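Local coordinates for protein cytochrome c (Shewanella violacea, PDB 6A3L) that binds a covalently attached heme c and, as other cytochromes c', probably serves in electron transfer, at residues 45-50 with 95-100. Sequence-based numbering, arbitrary orientation.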
ATOM      1  N   ARG A  45     -11.182   1.065   4.546  1.00 40.37           N
ATOM      2  CA  ARG A  45     -10.830   1.758   3.309  1.00 42.46           C
ATOM      3  C   ARG A  45     -10.151   3.097   3.584  1.00 39.73           C
ATOM      4  O   ARG A  45      -9.141   3.427   2.951  1.00 41.76           O
ATOM      5  CB  ARG A  45     -12.077   1.983   2.460  1.00 43.59           C
ATOM      6  CG  ARG A  45     -12.762   0.693   2.073  1.00 43.03           C
ATOM      7  CD  ARG A  45     -11.859  -0.118   1.172  1.00 42.82           C
ATOM      8  NE  ARG A  45     -12.481  -1.364   0.748  1.00 44.14           N
ATOM      9  CZ  ARG A  45     -11.796  -2.433   0.365  1.00 39.64           C
ATOM     10  NH1 ARG A  45     -10.482  -2.400   0.368  1.00 39.13           N
ATOM     11  NH2 ARG A  45     -12.425  -3.528  -0.006  1.00 41.95           N
ATOM     12  N   ALA A  46     -10.658   3.856   4.560  1.00 38.29           N
ATOM     13  CA  ALA A  46     -10.025   5.122   4.922  1.00 41.55           C
ATOM     14  C   ALA A  46      -8.619   4.901   5.448  1.00 41.29           C
ATOM     15  O   ALA A  46      -7.684   5.631   5.096  1.00 40.44           O
ATOM     16  CB  ALA A  46     -10.859   5.852   5.976  1.00 43.86           C
ATOM     17  N   GLU A  47      -8.463   3.916   6.326  1.00 42.17           N
ATOM     18  CA  GLU A  47      -7.140   3.614   6.843  1.00 40.92           C
ATOM     19  C   GLU A  47      -6.199   3.312   5.699  1.00 37.94           C
ATOM     20  O   GLU A  47      -5.080   3.838   5.649  1.00 37.78           O
ATOM     21  CB  GLU A  47      -7.227   2.431   7.809  1.00 43.64           C
ATOM     22  CG  GLU A  47      -7.490   2.838   9.248  1.00 46.94           C
ATOM     23  CD  GLU A  47      -7.710   1.652  10.167  1.00 50.95           C
ATOM     24  OE1 GLU A  47      -7.567   0.504   9.702  1.00 52.10           O
ATOM     25  OE2 GLU A  47      -8.046   1.874  11.350  1.00 55.60           O
ATOM     26  N   ASN A  48      -6.664   2.510   4.737  1.00 37.13           N
ATOM     27  CA  ASN A  48      -5.800   2.100   3.639  1.00 35.46           C
ATOM     28  C   ASN A  48      -5.357   3.296   2.811  1.00 37.91           C
ATOM     29  O   ASN A  48      -4.159   3.467   2.550  1.00 37.37           O
ATOM     30  CB  ASN A  48      -6.502   1.047   2.776  1.00 35.84           C
ATOM     31  CG  ASN A  48      -6.708  -0.277   3.523  1.00 36.32           C
ATOM     32  OD1 ASN A  48      -6.189  -0.456   4.619  1.00 34.67           O
ATOM     33  ND2 ASN A  48      -7.410  -1.222   2.902  1.00 33.71           N
ATOM     34  N   VAL A  49      -6.303   4.175   2.436  1.00 39.66           N
ATOM     35  CA  VAL A  49      -5.951   5.289   1.552  1.00 37.57           C
ATOM     36  C   VAL A  49      -4.963   6.213   2.246  1.00 36.73           C
ATOM     37  O   VAL A  49      -3.987   6.674   1.645  1.00 38.46           O
ATOM     38  CB  VAL A  49      -7.223   6.028   1.087  1.00 39.80           C
ATOM     39  CG1 VAL A  49      -6.873   7.348   0.358  1.00 38.95           C
ATOM     40  CG2 VAL A  49      -8.071   5.103   0.193  1.00 35.97           C
ATOM     41  N   ALA A  50      -5.169   6.450   3.540  1.00 36.67           N
ATOM     42  CA  ALA A  50      -4.259   7.297   4.304  1.00 36.06           C
ATOM     43  C   ALA A  50      -2.840   6.739   4.292  1.00 38.91           C
ATOM     44  O   ALA A  50      -1.871   7.464   4.016  1.00 35.88           O
ATOM     45  CB  ALA A  50      -4.775   7.437   5.734  1.00 36.95           C
ATOM     46  N   ALA A  95      -7.802  13.378   7.262  1.00 42.78           N
ATOM     47  CA  ALA A  95      -9.082  13.928   7.687  1.00 44.09           C
ATOM     48  C   ALA A  95     -10.218  12.953   7.407  1.00 44.63           C
ATOM     49  O   ALA A  95     -11.124  12.793   8.235  1.00 48.60           O
ATOM     50  CB  ALA A  95      -9.330  15.271   6.984  1.00 41.17           C
ATOM     51  N   LEU A  96     -10.194  12.303   6.238  1.00 42.38           N
ATOM     52  CA  LEU A  96     -11.231  11.325   5.899  1.00 46.31           C
ATOM     53  C   LEU A  96     -11.275  10.183   6.907  1.00 47.68           C
ATOM     54  O   LEU A  96     -12.360   9.693   7.265  1.00 45.47           O
ATOM     55  CB  LEU A  96     -10.988  10.755   4.492  1.00 47.42           C
ATOM     56  CG  LEU A  96     -12.035   9.758   3.967  1.00 43.54           C
ATOM     57  CD1 LEU A  96     -13.421  10.403   4.027  1.00 45.03           C
ATOM     58  CD2 LEU A  96     -11.732   9.344   2.535  1.00 36.35           C
ATOM     59  N   LEU A  97     -10.097   9.718   7.336  1.00 46.23           N
ATOM     60  CA  LEU A  97     -10.016   8.634   8.310  1.00 44.82           C
ATOM     61  C   LEU A  97     -10.627   9.044   9.640  1.00 45.93           C
ATOM     62  O   LEU A  97     -11.229   8.218  10.341  1.00 46.11           O
ATOM     63  CB  LEU A  97      -8.555   8.218   8.497  1.00 41.70           C
ATOM     64  CG  LEU A  97      -8.263   7.130   9.545  1.00 43.81           C
ATOM     65  CD1 LEU A  97      -9.146   5.917   9.359  1.00 40.77           C
ATOM     66  CD2 LEU A  97      -6.801   6.742   9.486  1.00 42.21           C
ATOM     67  N   LEU A  98     -10.450  10.312  10.019  1.00 45.76           N
ATOM     68  CA  LEU A  98     -11.036  10.800  11.263  1.00 48.68           C
ATOM     69  C   LEU A  98     -12.552  10.885  11.141  1.00 47.88           C
ATOM     70  O   LEU A  98     -13.280  10.518  12.068  1.00 48.45           O
ATOM     71  CB  LEU A  98     -10.448  12.168  11.618  1.00 47.95           C
ATOM     72  CG  LEU A  98     -10.240  12.460  13.115  1.00 52.54           C
ATOM     73  CD1 LEU A  98      -9.613  13.839  13.321  1.00 50.58           C
ATOM     74  CD2 LEU A  98     -11.501  12.296  13.971  1.00 51.77           C
ATOM     75  N   ALA A  99     -13.036  11.345   9.988  1.00 49.35           N
ATOM     76  CA  ALA A  99     -14.469  11.415   9.747  1.00 47.29           C
ATOM     77  C   ALA A  99     -15.107  10.035   9.812  1.00 50.20           C
ATOM     78  O   ALA A  99     -16.209   9.879  10.352  1.00 51.54           O
ATOM     79  CB  ALA A  99     -14.722  12.052   8.385  1.00 48.58           C
ATOM     80  N   SER A 100     -14.429   9.017   9.263  1.00 47.53           N
ATOM     81  CA  SER A 100     -14.962   7.657   9.276  1.00 47.22           C
ATOM     82  C   SER A 100     -15.166   7.138  10.697  1.00 46.32           C
ATOM     83  O   SER A 100     -15.823   6.111  10.885  1.00 45.71           O
ATOM     84  CB  SER A 100     -14.037   6.708   8.482  1.00 47.88           C
ATOM     85  OG  SER A 100     -12.836   6.414   9.186  1.00 44.41           O
TER
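Ala46 presses its methyl group against the backbone of Leu97, CB of Ala46 lying 3.7 Å from CA of Leu97, where helices 39-53 and 79-99 of the four-helix bundle run side by side. The two axes are nearly antiparallel (165°) and approach to 8.5 Å, a spacing consistent with a small alanine where the backbones come nearest (CA of Ala46 to CA of Leu97, 4.9 Å). Leu97 reaches across to helix 39-53: with CG anti to the backbone N (chi1 177°), its isopropyl end slants across the CG methylene of Glu47, CD1 of Leu97 standing 3.5 Å from CG of Glu47. The same CD1 packs 3.8 Å from CB of Ala46. CD2 covers the Glu47 methylene less closely and reaches the methyl of Ala50 one turn on, 4.3 Å from its CB. Beyond CG the Glu47 chain runs on extended. Beside the Leu97 methyl, the hydroxyl of Ser100 also faces Ala46, OG lying 3.8 Å from its CB. This OG donates to the carbonyl O of Leu97 (2.7 Å), tilted 34° from the carbonyl plane, and makes a weak hydrogen bond with Thr43 of helix 39-53. Met27 of helix 6-31 touches Ala46 and Leu96, joining the pair to a third helix. Shortening Leu97 to an alanine would probably strip the apolar cover from CG of Glu47 and the methyls of Ala46 and Ala50. No hydrogen bond links the two segments, so they are joined by shape and apolar contact, while the Glu47 carboxylate points toward Lys54 of the second subunit in a weak, long ion pair.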